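Local coordinates for GGDEF family protein (Vibrio cholerae, PDB 5GZS) that probably makes cyclic di-GMP as a diguanylate cyclase, its periplasmic portion binding arginine in a domain like those of solute-binding proteins, at residues V8-E11 / V16-V19; R18-S23 / P73-Y78; E335-I340 / E347-M352; D343-L348 / E365-A370. All blocks are in the same frame, centred on the assembly; numbering follows the deposited sequence.

Interaction 1 (V8-E11 / V16-V19); sequences VATE and VTRV. With ARG (arginine), chain B.
Thr17 of helix 15-28 turns its side chain to the strand Val8-Thr10, and its methyl branch packs there. From CB, the methyl CG2 stands anti to the backbone N and points at the strand. It meets Val8 CG2 at 3.6 Å, the two side chains sliding past each other in opposite directions. The same methyl lies 3.7 Å from the carbonyl oxygen Ala9 O and 3.8 Å from Thr10 CG2. One methyl thus touches three consecutive strand residues. The other branch, OG1, is polar. It hydrogen-bonds to Asp14 and reaches the strand only through a water. That water appears to bridge Thr17 OG1 and Ala9 O, though its placement near OG1 is tight and doubtful. The pairing belongs to a beta-alpha-beta unit: strand 6-10, helix 15-28 and strand 32-36, with Tyr34 of the last strand packing on Val8, Thr10 and Thr17. Such a unit fits the solute-binding protein fold of family 3. Next in the chain, Glu11 has its CB turned from the helix, and its carboxylate lies in the ligand pocket. Its OE2 accepts from NH2 of the bound arginine at 3.0 Å, while Asn142 bonds to Glu11 O.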
loop_
_atom_site.group_PDB
_atom_site.type_symbol
_atom_site.label_atom_id
_atom_site.label_comp_id
_atom_site.label_asym_id
_atom_site.label_seq_id
_atom_site.Cartn_x
_atom_site.Cartn_y
_atom_site.Cartn_z
ATOM N N VAL A 8 -13.151 16.631 38.309
ATOM C CA VAL A 8 -12.627 16.056 37.077
ATOM C C VAL A 8 -13.642 16.216 35.942
ATOM O O VAL A 8 -14.851 15.991 36.107
ATOM C CB VAL A 8 -12.211 14.584 37.272
ATOM C CG1 VAL A 8 -12.326 14.192 38.750
ATOM C CG2 VAL A 8 -12.992 13.649 36.366
ATOM N N ALA A 9 -13.122 16.659 34.800
ATOM C CA ALA A 9 -13.926 17.083 33.662
ATOM C C ALA A 9 -14.445 15.918 32.847
ATOM O O ALA A 9 -13.747 14.911 32.690
ATOM C CB ALA A 9 -13.105 18.012 32.763
ATOM N N THR A 10 -15.644 16.069 32.308
ATOM C CA THR A 10 -16.182 15.120 31.350
ATOM C C THR A 10 -16.960 15.730 30.190
ATOM O O THR A 10 -17.672 16.688 30.349
ATOM C CB THR A 10 -17.070 14.067 32.009
ATOM O OG1 THR A 10 -18.267 14.662 32.477
ATOM C CG2 THR A 10 -16.378 13.458 33.146
ATOM N N GLU A 11 -16.822 15.114 29.018
ATOM C CA GLU A 11 -17.552 15.534 27.827
ATOM C C GLU A 11 -18.400 14.389 27.273
ATOM O O GLU A 11 -17.873 13.356 26.863
ATOM C CB GLU A 11 -16.585 16.041 26.757
ATOM C CG GLU A 11 -17.226 16.960 25.729
ATOM C CD GLU A 11 -16.762 16.665 24.315
ATOM O OE1 GLU A 11 -17.519 16.961 23.366
ATOM O OE2 GLU A 11 -15.642 16.137 24.153
ATOM N N VAL A 16 -14.496 6.340 29.866
ATOM C CA VAL A 16 -13.157 6.036 30.361
ATOM C C VAL A 16 -12.790 6.924 31.550
ATOM O O VAL A 16 -12.019 6.512 32.424
ATOM C CB VAL A 16 -12.094 6.168 29.240
ATOM C CG1 VAL A 16 -10.694 5.973 29.770
ATOM C CG2 VAL A 16 -12.362 5.152 28.132
ATOM N N THR A 17 -13.367 8.117 31.618
ATOM C CA THR A 17 -13.061 9.014 32.727
ATOM C C THR A 17 -13.743 8.513 33.991
ATOM O O THR A 17 -13.173 8.537 35.085
ATOM C CB THR A 17 -13.497 10.469 32.425
ATOM O OG1 THR A 17 -12.797 10.950 31.271
ATOM C CG2 THR A 17 -13.188 11.390 33.599
ATOM N N ARG A 18 -14.973 8.045 33.817
ATOM C CA ARG A 18 -15.724 7.390 34.876
ATOM C C ARG A 18 -15.038 6.122 35.365
ATOM O O ARG A 18 -14.805 5.975 36.578
ATOM C CB ARG A 18 -17.122 7.066 34.392
ATOM C CG ARG A 18 -18.041 8.220 34.507
ATOM C CD ARG A 18 -18.957 8.300 33.350
ATOM N NE ARG A 18 -19.529 7.022 32.946
ATOM C CZ ARG A 18 -20.025 6.841 31.724
ATOM N NH1 ARG A 18 -19.961 7.850 30.853
ATOM N NH2 ARG A 18 -20.546 5.671 31.359
ATOM N N VAL A 19 -14.693 5.218 34.444
ATOM C CA VAL A 19 -14.095 3.935 34.852
ATOM C C VAL A 19 -12.760 4.166 35.544
ATOM O O VAL A 19 -12.497 3.619 36.601
ATOM C CB VAL A 19 -13.903 2.974 33.653
ATOM C CG1 VAL A 19 -12.985 1.837 34.018
ATOM C CG2 VAL A 19 -15.261 2.470 33.143
HETATM N N ARG B . -7.216 12.854 22.747
HETATM C CA ARG B . -7.438 13.850 21.709
HETATM C C ARG B . -6.947 15.221 22.160
HETATM O O ARG B . -6.627 16.087 21.349
HETATM C CB ARG B . -8.909 13.912 21.341
HETATM C CG ARG B . -9.813 14.372 22.468
HETATM C CD ARG B . -11.244 14.066 22.086
HETATM N NE ARG B . -12.191 14.561 23.062
HETATM C CZ ARG B . -12.402 13.996 24.242
HETATM N NH1 ARG B . -11.718 12.915 24.604
HETATM N NH2 ARG B . -13.289 14.529 25.066
HETATM O OXT ARG B . -6.860 15.494 23.352
HETATM O O HOH W 1 -11.673 13.144 31.260
#

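Interaction 2 (R18-S23 / P73-Y78); sequences RVLFDS and PTNIEY. With ARG (arginine), chain B.
Leu20 reaches from helix 15-28 to the end of strand 69-75 and touches it with one methyl, CD2. Its CG lies anti to the backbone N (chi1 -178°), which carries the branch out from the helix toward Thr74 and Asn75. CD2 sits 4.2 Å from Thr74 OG1 and 4.1 Å from Asn75 OD1. The leucine crosses Thr74 at about a right angle. Thr74 and Asn75 form a classic beta bulge opposite Val166 of strand 166-170, and both have their CB directed at the helix. Asn75 ND2 donates to Ile76 O at 2.7 Å, with that oxygen close to the amide plane, and this bond fixes the amide. Thr74 OG1 also appears to donate to Asn75 OD1, but that bond is very short in the model and doubtful in its details. Ile168 packs on Leu20 and Thr74 together. Two residues after Asn75, Glu77 grips the bound arginine: OE1 accepts from its alpha-amino N at 2.7 Å, and OE2 accepts from its NH1 at 2.8 Å. Leu20 CD2 meets two polar oxygens at van der Waals distance, so the helix-strand contact itself is dispersive, and the polar groups seem to look to their own segment.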
loop_
_atom_site.group_PDB
_atom_site.type_symbol
_atom_site.label_atom_id
_atom_site.label_comp_id
_atom_site.label_asym_id
_atom_site.label_seq_id
_atom_site.Cartn_x
_atom_site.Cartn_y
_atom_site.Cartn_z
ATOM N N ARG A 18 -14.973 8.045 33.817
ATOM C CA ARG A 18 -15.724 7.390 34.876
ATOM C C ARG A 18 -15.038 6.122 35.365
ATOM O O ARG A 18 -14.805 5.975 36.578
ATOM C CB ARG A 18 -17.122 7.066 34.392
ATOM C CG ARG A 18 -18.041 8.220 34.507
ATOM C CD ARG A 18 -18.957 8.300 33.350
ATOM N NE ARG A 18 -19.529 7.022 32.946
ATOM C CZ ARG A 18 -20.025 6.841 31.724
ATOM N NH1 ARG A 18 -19.961 7.850 30.853
ATOM N NH2 ARG A 18 -20.546 5.671 31.359
ATOM N N VAL A 19 -14.693 5.218 34.444
ATOM C CA VAL A 19 -14.095 3.935 34.852
ATOM C C VAL A 19 -12.760 4.166 35.544
ATOM O O VAL A 19 -12.497 3.619 36.601
ATOM C CB VAL A 19 -13.903 2.974 33.653
ATOM C CG1 VAL A 19 -12.985 1.837 34.018
ATOM C CG2 VAL A 19 -15.261 2.470 33.143
ATOM N N LEU A 20 -11.933 5.015 34.959
ATOM C CA LEU A 20 -10.624 5.270 35.506
ATOM C C LEU A 20 -10.715 5.983 36.866
ATOM O O LEU A 20 -10.073 5.559 37.831
ATOM C CB LEU A 20 -9.803 6.080 34.510
ATOM C CG LEU A 20 -8.348 6.460 34.833
ATOM C CD1 LEU A 20 -7.487 5.235 35.176
ATOM C CD2 LEU A 20 -7.704 7.313 33.688
ATOM N N PHE A 21 -11.520 7.043 36.963
ATOM C CA PHE A 21 -11.510 7.833 38.199
ATOM C C PHE A 21 -12.342 7.252 39.338
ATOM O O PHE A 21 -12.003 7.475 40.483
ATOM C CB PHE A 21 -11.933 9.266 37.929
ATOM C CG PHE A 21 -10.776 10.145 37.582
ATOM C CD1 PHE A 21 -10.247 10.129 36.301
ATOM C CD2 PHE A 21 -10.177 10.945 38.554
ATOM C CE1 PHE A 21 -9.156 10.904 35.991
ATOM C CE2 PHE A 21 -9.094 11.740 38.249
ATOM C CZ PHE A 21 -8.572 11.718 36.973
ATOM N N ASP A 22 -13.401 6.503 39.029
ATOM C CA ASP A 22 -14.016 5.629 40.010
ATOM C C ASP A 22 -12.949 4.678 40.552
ATOM O O ASP A 22 -12.875 4.438 41.751
ATOM C CB ASP A 22 -15.152 4.789 39.414
ATOM C CG ASP A 22 -16.340 5.612 38.935
ATOM O OD1 ASP A 22 -16.395 6.839 39.229
ATOM O OD2 ASP A 22 -17.232 5.000 38.268
ATOM N N SER A 23 -12.127 4.111 39.674
ATOM C CA SER A 23 -11.193 3.122 40.153
ATOM C C SER A 23 -10.163 3.804 41.088
ATOM O O SER A 23 -9.821 3.281 42.140
ATOM C CB SER A 23 -10.520 2.404 38.986
ATOM O OG SER A 23 -9.646 1.375 39.455
ATOM N N PRO A 73 1.236 9.002 29.404
ATOM C CA PRO A 73 0.010 8.431 28.839
ATOM C C PRO A 73 -0.501 7.265 29.671
ATOM O O PRO A 73 0.310 6.485 30.156
ATOM C CB PRO A 73 0.435 7.988 27.432
ATOM C CG PRO A 73 1.909 8.170 27.369
ATOM C CD PRO A 73 2.259 9.213 28.370
ATOM N N THR A 74 -1.816 7.170 29.855
ATOM C CA THR A 74 -2.373 6.218 30.806
ATOM C C THR A 74 -3.194 5.183 30.089
ATOM O O THR A 74 -3.469 4.123 30.652
ATOM C CB THR A 74 -3.259 6.907 31.905
ATOM O OG1 THR A 74 -4.292 7.702 31.298
ATOM C CG2 THR A 74 -2.414 7.822 32.784
ATOM N N ASN A 75 -3.578 5.484 28.847
ATOM C CA ASN A 75 -4.504 4.623 28.076
ATOM C C ASN A 75 -4.691 5.064 26.633
ATOM O O ASN A 75 -4.343 6.190 26.267
ATOM C CB ASN A 75 -5.883 4.584 28.736
ATOM C CG ASN A 75 -6.447 5.983 28.988
ATOM O OD1 ASN A 75 -6.113 6.634 29.990
ATOM N ND2 ASN A 75 -7.289 6.464 28.060
ATOM N N ILE A 76 -5.261 4.178 25.819
ATOM C CA ILE A 76 -5.654 4.546 24.463
ATOM C C ILE A 76 -6.988 5.293 24.492
ATOM O O ILE A 76 -7.616 5.441 25.538
ATOM C CB ILE A 76 -5.780 3.314 23.505
ATOM C CG1 ILE A 76 -6.948 2.411 23.912
ATOM C CG2 ILE A 76 -4.469 2.543 23.399
ATOM C CD1 ILE A 76 -7.043 1.158 23.102
ATOM N N GLU A 77 -7.410 5.764 23.331
ATOM C CA GLU A 77 -8.677 6.450 23.203
ATOM C C GLU A 77 -9.374 5.947 21.936
ATOM O O GLU A 77 -8.875 6.130 20.824
ATOM C CB GLU A 77 -8.443 7.958 23.162
ATOM C CG GLU A 77 -9.669 8.826 23.040
ATOM C CD GLU A 77 -9.276 10.281 22.798
ATOM O OE1 GLU A 77 -8.381 10.499 21.937
ATOM O OE2 GLU A 77 -9.847 11.195 23.453
ATOM N N TYR A 78 -10.514 5.289 22.099
ATOM C CA TYR A 78 -11.251 4.800 20.934
ATOM C C TYR A 78 -11.727 6.001 20.102
ATOM O O TYR A 78 -12.316 6.954 20.635
ATOM C CB TYR A 78 -12.422 3.920 21.358
ATOM C CG TYR A 78 -12.039 2.506 21.736
ATOM C CD1 TYR A 78 -11.533 2.209 22.994
ATOM C CD2 TYR A 78 -12.208 1.456 20.838
ATOM C CE1 TYR A 78 -11.198 0.916 23.331
ATOM C CE2 TYR A 78 -11.877 0.176 21.165
ATOM C CZ TYR A 78 -11.369 -0.099 22.401
ATOM O OH TYR A 78 -11.044 -1.405 22.727
HETATM N N ARG B . -7.216 12.854 22.747
HETATM C CA ARG B . -7.438 13.850 21.709
HETATM C C ARG B . -6.947 15.221 22.160
HETATM O O ARG B . -6.627 16.087 21.349
HETATM C CB ARG B . -8.909 13.912 21.341
HETATM C CG ARG B . -9.813 14.372 22.468
HETATM C CD ARG B . -11.244 14.066 22.086
HETATM N NE ARG B . -12.191 14.561 23.062
HETATM C CZ ARG B . -12.402 13.996 24.242
HETATM N NH1 ARG B . -11.718 12.915 24.604
HETATM N NH2 ARG B . -13.289 14.529 25.066
HETATM O OXT ARG B . -6.860 15.494 23.352
#

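Interaction 3 (E335-I340 / E347-M352); sequences ERIGVI and ELLQQM
Strand 337-340 and the helix that follows it, 344-352, are the first two elements of a beta-alpha-beta unit, and they meet through Leu349. This leucine turns its CB toward the strand, and its CD1 methyl makes the contact. CD1 lies 3.5 Å from Ile337 CG2, the two side chains reaching toward each other tip to tip. Ile337 CD1 is farther, 4.2 Å from the same Leu349 methyl. In Ile337, CG2 stands anti to the backbone N, which carries that methyl to Leu349, while CG1 is anti to the carbonyl carbon. A second strand residue joins in, with Val339 CG2 4.2 Å from Leu349 CD1. Ile337 and Val339 are two apart and face the helix, whereas Gly338 between them has no side chain. The unit closes with strand 359-361, which runs parallel to 337-340, and Ile337 and Val339 both form backbone hydrogen bonds with Phe359. On the other flank, strand 378-382 bonds to Gly338 through Tyr378, and Val380 packs on both Ile337 and Leu349. The apolar patch thus lies between a helix and a mixed sheet in the second region related to family 3 solute-binding proteins. At the end of the helix, selenomethionine Met352 packs on Pro162 of the second subunit.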
loop_
_atom_site.group_PDB
_atom_site.type_symbol
_atom_site.label_atom_id
_atom_site.label_comp_id
_atom_site.label_asym_id
_atom_site.label_seq_id
_atom_site.Cartn_x
_atom_site.Cartn_y
_atom_site.Cartn_z
ATOM N N GLU A 335 5.680 -16.756 -23.055
ATOM C CA GLU A 335 5.763 -17.909 -22.168
ATOM C C GLU A 335 4.410 -18.632 -22.094
ATOM O O GLU A 335 3.349 -18.023 -22.270
ATOM C CB GLU A 335 6.207 -17.490 -20.762
ATOM C CG GLU A 335 7.599 -16.886 -20.686
ATOM C CD GLU A 335 8.717 -17.916 -20.791
ATOM O OE1 GLU A 335 9.884 -17.504 -20.959
ATOM O OE2 GLU A 335 8.440 -19.129 -20.691
ATOM N N ARG A 336 4.459 -19.931 -21.824
ATOM C CA ARG A 336 3.247 -20.723 -21.714
ATOM C C ARG A 336 2.660 -20.581 -20.320
ATOM O O ARG A 336 3.273 -21.010 -19.342
ATOM C CB ARG A 336 3.535 -22.191 -22.019
ATOM C CG ARG A 336 4.018 -22.462 -23.436
ATOM C CD ARG A 336 3.974 -23.951 -23.748
ATOM N NE ARG A 336 5.274 -24.468 -24.147
ATOM C CZ ARG A 336 6.107 -25.139 -23.354
ATOM N NH1 ARG A 336 5.791 -25.398 -22.089
ATOM N NH2 ARG A 336 7.274 -25.555 -23.840
ATOM N N ILE A 337 1.488 -19.969 -20.217
ATOM C CA ILE A 337 0.875 -19.797 -18.916
ATOM C C ILE A 337 -0.318 -20.707 -18.770
ATOM O O ILE A 337 -1.212 -20.733 -19.622
ATOM C CB ILE A 337 0.439 -18.350 -18.657
ATOM C CG1 ILE A 337 1.669 -17.440 -18.486
ATOM C CG2 ILE A 337 -0.406 -18.283 -17.405
ATOM C CD1 ILE A 337 1.390 -16.003 -18.766
ATOM N N GLY A 338 -0.334 -21.470 -17.689
ATOM C CA GLY A 338 -1.441 -22.366 -17.458
ATOM C C GLY A 338 -2.438 -21.808 -16.476
ATOM O O GLY A 338 -2.063 -21.400 -15.369
ATOM N N VAL A 339 -3.710 -21.794 -16.878
ATOM C CA VAL A 339 -4.809 -21.480 -15.968
ATOM C C VAL A 339 -5.852 -22.588 -16.006
ATOM O O VAL A 339 -5.791 -23.469 -16.864
ATOM C CB VAL A 339 -5.497 -20.141 -16.312
ATOM C CG1 VAL A 339 -6.256 -19.608 -15.092
ATOM C CG2 VAL A 339 -4.474 -19.112 -16.752
ATOM N N ILE A 340 -6.790 -22.543 -15.060
ATOM C CA ILE A 340 -7.968 -23.394 -15.048
ATOM C C ILE A 340 -9.127 -22.737 -15.818
ATOM O O ILE A 340 -9.386 -21.537 -15.662
ATOM C CB ILE A 340 -8.415 -23.672 -13.607
ATOM C CG1 ILE A 340 -7.216 -24.092 -12.754
ATOM C CG2 ILE A 340 -9.489 -24.731 -13.590
ATOM C CD1 ILE A 340 -7.539 -24.214 -11.277
ATOM N N GLU A 347 -9.738 -15.198 -16.359
ATOM C CA GLU A 347 -10.307 -13.912 -16.656
ATOM C C GLU A 347 -9.249 -12.841 -16.450
ATOM O O GLU A 347 -9.051 -11.994 -17.323
ATOM C CB GLU A 347 -11.528 -13.693 -15.780
ATOM C CG GLU A 347 -12.044 -12.284 -15.638
ATOM C CD GLU A 347 -13.295 -12.281 -14.765
ATOM O OE1 GLU A 347 -13.537 -11.284 -14.051
ATOM O OE2 GLU A 347 -14.031 -13.299 -14.794
ATOM N N LEU A 348 -8.540 -12.906 -15.325
ATOM C CA LEU A 348 -7.558 -11.882 -14.990
ATOM C C LEU A 348 -6.539 -11.707 -16.109
ATOM O O LEU A 348 -6.243 -10.589 -16.536
ATOM C CB LEU A 348 -6.840 -12.226 -13.683
ATOM C CG LEU A 348 -5.703 -11.284 -13.257
ATOM C CD1 LEU A 348 -6.126 -9.812 -13.371
ATOM C CD2 LEU A 348 -5.276 -11.600 -11.806
ATOM N N LEU A 349 -6.022 -12.823 -16.601
ATOM C CA LEU A 349 -4.982 -12.752 -17.595
ATOM C C LEU A 349 -5.564 -12.259 -18.895
ATOM O O LEU A 349 -4.901 -11.529 -19.638
ATOM C CB LEU A 349 -4.296 -14.102 -17.765
ATOM C CG LEU A 349 -3.393 -14.450 -16.578
ATOM C CD1 LEU A 349 -2.376 -15.476 -17.012
ATOM C CD2 LEU A 349 -2.699 -13.224 -16.042
ATOM N N GLN A 350 -6.809 -12.624 -19.165
ATOM C CA GLN A 350 -7.438 -12.163 -20.394
ATOM C C GLN A 350 -7.582 -10.629 -20.415
ATOM O O GLN A 350 -7.518 -10.025 -21.489
ATOM C CB GLN A 350 -8.786 -12.843 -20.590
ATOM C CG GLN A 350 -8.679 -14.268 -21.118
ATOM C CD GLN A 350 -10.004 -15.004 -21.061
ATOM O OE1 GLN A 350 -10.803 -14.776 -20.160
ATOM N NE2 GLN A 350 -10.237 -15.895 -22.016
ATOM N N GLN A 351 -7.756 -10.001 -19.243
ATOM C CA GLN A 351 -7.702 -8.540 -19.175
ATOM C C GLN A 351 -6.224 -8.184 -19.316
ATOM O O GLN A 351 -5.822 -7.565 -20.304
ATOM C CB GLN A 351 -8.301 -7.975 -17.872
ATOM C CG GLN A 351 -8.992 -6.585 -17.972
ATOM C CD GLN A 351 -8.079 -5.391 -18.348
ATOM O OE1 GLN A 351 -6.861 -5.535 -18.438
ATOM N NE2 GLN A 351 -8.686 -4.207 -18.564
HETATM N N MSE A 352 -5.413 -8.615 -18.354
HETATM C CA MSE A 352 -3.999 -8.238 -18.290
HETATM C C MSE A 352 -3.155 -8.579 -19.537
HETATM O O MSE A 352 -2.353 -7.757 -19.968
HETATM C CB MSE A 352 -3.399 -8.878 -17.047
HETATM C CG MSE A 352 -3.849 -8.144 -15.801
HETATM SE SE MSE A 352 -2.961 -8.708 -14.205
HETATM C CE MSE A 352 -1.427 -7.508 -14.318
#

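Interaction 4 (D343-L348 / E365-A370); sequences DFFEEL and EEKVQA
Lys367 of helix 364-372 brings its NZ up to the edge of the Phe345 ring, near the ring plane. The nearest ring atom, Phe345 CD2, is 4.4 Å from Lys367 NZ. Because the amine is at the edge and not over a face, this is no cation-pi stack. The chain leaves the helix with CG anti to the backbone N and then bends at chi3 (66°), which brings the amine in beside Asp343. There Lys367 NZ stands 4.2 Å from Asp343 OD2, beyond salt-bridge range, and the two side chains cross at about a right angle. Asp343 OD2 has a closer partner in its own segment. As the N-cap of helix 344-352, Asp343 accepts through OD2 from Phe345 N at 3.1 Å. The donor comes from above the carboxylate plane, 83° out of it. The contact joins helices 344-352 and 364-372, which pack on strands 337-340 and 378-382 of one mixed sheet, within the second region matching family 3 solute-binding proteins. Val380 and Ile340, of these two neighbouring strands, lie beside it, and Lys367 NZ makes a weak hydrogen bond to Val380 O. Asp343, Phe345 and Lys367 are all buried. The lysine charge is probably eased in part by the carboxylate at a distance and by the weak carbonyl bond, while that carboxylate also caps helix 344-352.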
loop_
_atom_site.group_PDB
_atom_site.type_symbol
_atom_site.label_atom_id
_atom_site.label_comp_id
_atom_site.label_asym_id
_atom_site.label_seq_id
_atom_site.Cartn_x
_atom_site.Cartn_y
_atom_site.Cartn_z
ATOM N N ASP A 343 -11.851 -20.251 -14.479
ATOM C CA ASP A 343 -11.340 -19.796 -13.190
ATOM C C ASP A 343 -11.163 -18.276 -13.245
ATOM O O ASP A 343 -11.016 -17.701 -14.326
ATOM C CB ASP A 343 -10.016 -20.495 -12.838
ATOM C CG ASP A 343 -9.328 -19.888 -11.610
ATOM O OD1 ASP A 343 -10.027 -19.666 -10.595
ATOM O OD2 ASP A 343 -8.096 -19.626 -11.665
ATOM N N PHE A 344 -11.192 -17.633 -12.087
ATOM C CA PHE A 344 -10.909 -16.219 -12.000
ATOM C C PHE A 344 -9.556 -15.804 -12.609
ATOM O O PHE A 344 -9.451 -14.711 -13.180
ATOM C CB PHE A 344 -10.945 -15.763 -10.547
ATOM C CG PHE A 344 -10.202 -14.476 -10.308
ATOM C CD1 PHE A 344 -10.686 -13.273 -10.822
ATOM C CD2 PHE A 344 -9.029 -14.464 -9.571
ATOM C CE1 PHE A 344 -10.010 -12.076 -10.611
ATOM C CE2 PHE A 344 -8.345 -13.273 -9.344
ATOM C CZ PHE A 344 -8.832 -12.072 -9.869
ATOM N N PHE A 345 -8.521 -16.637 -12.496
ATOM C CA PHE A 345 -7.203 -16.207 -12.997
ATOM C C PHE A 345 -7.244 -16.174 -14.518
ATOM O O PHE A 345 -6.535 -15.391 -15.141
ATOM C CB PHE A 345 -6.060 -17.109 -12.486
ATOM C CG PHE A 345 -5.782 -16.963 -11.005
ATOM C CD1 PHE A 345 -5.907 -15.731 -10.374
ATOM C CD2 PHE A 345 -5.424 -18.062 -10.239
ATOM C CE1 PHE A 345 -5.661 -15.601 -9.016
ATOM C CE2 PHE A 345 -5.183 -17.935 -8.865
ATOM C CZ PHE A 345 -5.299 -16.707 -8.257
ATOM N N GLU A 346 -8.096 -16.995 -15.128
ATOM C CA GLU A 346 -8.161 -16.989 -16.587
ATOM C C GLU A 346 -8.705 -15.649 -17.043
ATOM O O GLU A 346 -8.186 -15.018 -17.967
ATOM C CB GLU A 346 -9.013 -18.134 -17.107
ATOM C CG GLU A 346 -9.117 -18.210 -18.630
ATOM C CD GLU A 346 -10.025 -19.352 -19.075
ATOM O OE1 GLU A 346 -10.935 -19.724 -18.290
ATOM O OE2 GLU A 346 -9.807 -19.902 -20.177
ATOM N N GLU A 347 -9.738 -15.198 -16.359
ATOM C CA GLU A 347 -10.307 -13.912 -16.656
ATOM C C GLU A 347 -9.249 -12.841 -16.450
ATOM O O GLU A 347 -9.051 -11.994 -17.323
ATOM C CB GLU A 347 -11.528 -13.693 -15.780
ATOM C CG GLU A 347 -12.044 -12.284 -15.638
ATOM C CD GLU A 347 -13.295 -12.281 -14.765
ATOM O OE1 GLU A 347 -13.537 -11.284 -14.051
ATOM O OE2 GLU A 347 -14.031 -13.299 -14.794
ATOM N N LEU A 348 -8.540 -12.906 -15.325
ATOM C CA LEU A 348 -7.558 -11.882 -14.990
ATOM C C LEU A 348 -6.539 -11.707 -16.109
ATOM O O LEU A 348 -6.243 -10.589 -16.536
ATOM C CB LEU A 348 -6.840 -12.226 -13.683
ATOM C CG LEU A 348 -5.703 -11.284 -13.257
ATOM C CD1 LEU A 348 -6.126 -9.812 -13.371
ATOM C CD2 LEU A 348 -5.276 -11.600 -11.806
ATOM N N GLU A 365 -4.877 -29.431 -9.653
ATOM C CA GLU A 365 -4.144 -30.694 -9.818
ATOM C C GLU A 365 -3.536 -30.907 -11.199
ATOM O O GLU A 365 -2.344 -31.225 -11.354
ATOM C CB GLU A 365 -5.085 -31.859 -9.522
ATOM C CG GLU A 365 -4.861 -32.545 -8.172
ATOM C CD GLU A 365 -3.735 -33.567 -8.238
ATOM O OE1 GLU A 365 -3.737 -34.403 -9.167
ATOM O OE2 GLU A 365 -2.839 -33.543 -7.367
ATOM N N GLU A 366 -4.385 -30.750 -12.204
ATOM C CA GLU A 366 -3.999 -30.909 -13.604
ATOM C C GLU A 366 -3.117 -29.740 -14.048
ATOM O O GLU A 366 -2.152 -29.927 -14.798
ATOM C CB GLU A 366 -5.263 -31.014 -14.457
ATOM C CG GLU A 366 -5.100 -31.454 -15.889
ATOM C CD GLU A 366 -6.409 -31.288 -16.629
ATOM O OE1 GLU A 366 -7.397 -30.884 -15.978
ATOM O OE2 GLU A 366 -6.464 -31.552 -17.843
ATOM N N LYS A 367 -3.460 -28.541 -13.562
ATOM C CA LYS A 367 -2.690 -27.325 -13.818
ATOM C C LYS A 367 -1.262 -27.520 -13.318
ATOM O O LYS A 367 -0.301 -27.383 -14.074
ATOM C CB LYS A 367 -3.350 -26.108 -13.143
ATOM C CG LYS A 367 -2.573 -24.785 -13.281
ATOM C CD LYS A 367 -3.446 -23.538 -13.043
ATOM C CE LYS A 367 -3.938 -23.444 -11.607
ATOM N NZ LYS A 367 -4.879 -22.294 -11.387
ATOM N N VAL A 368 -1.131 -27.871 -12.046
ATOM C CA VAL A 368 0.175 -28.170 -11.486
ATOM C C VAL A 368 0.936 -29.245 -12.273
ATOM O O VAL A 368 2.086 -29.029 -12.685
ATOM C CB VAL A 368 0.068 -28.638 -10.039
ATOM C CG1 VAL A 368 1.443 -29.081 -9.549
ATOM C CG2 VAL A 368 -0.537 -27.541 -9.151
ATOM N N GLN A 369 0.310 -30.397 -12.494
ATOM C CA GLN A 369 1.024 -31.494 -13.158
ATOM C C GLN A 369 1.531 -31.077 -14.547
ATOM O O GLN A 369 2.562 -31.570 -15.036
ATOM C CB GLN A 369 0.138 -32.742 -13.260
ATOM C CG GLN A 369 0.188 -33.640 -12.016
ATOM C CD GLN A 369 1.506 -34.393 -11.879
ATOM O OE1 GLN A 369 2.158 -34.741 -12.877
ATOM N NE2 GLN A 369 1.912 -34.636 -10.638
ATOM N N ALA A 370 0.811 -30.151 -15.168
ATOM C CA ALA A 370 1.223 -29.595 -16.444
ATOM C C ALA A 370 2.538 -28.835 -16.311
ATOM O O ALA A 370 3.406 -28.931 -17.177
ATOM C CB ALA A 370 0.146 -28.696 -16.984
#

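How the interactions relate
From the N terminus, interaction 1 closes a short loop between strand 6-10 and the start of helix 15-28. Interaction 2 begins on that helix, sharing Arg18 and Val19, and closes a much longer loop to the end of strand 69-75. The two touch, and each places one glutamate on the bound arginine. Interactions 3 and 4 both come later in the chain, in the second solute-binding-like region, with centres more than 50 Å away. Interaction 3 folds strand 337-340 against helix 344-352. Interaction 4 overlaps it, sharing Glu347 and Leu348: it starts inside that loop and ends beyond it, on helix 364-372. Each pair shares its own helix, 15-28 in the first and 344-352 in the second.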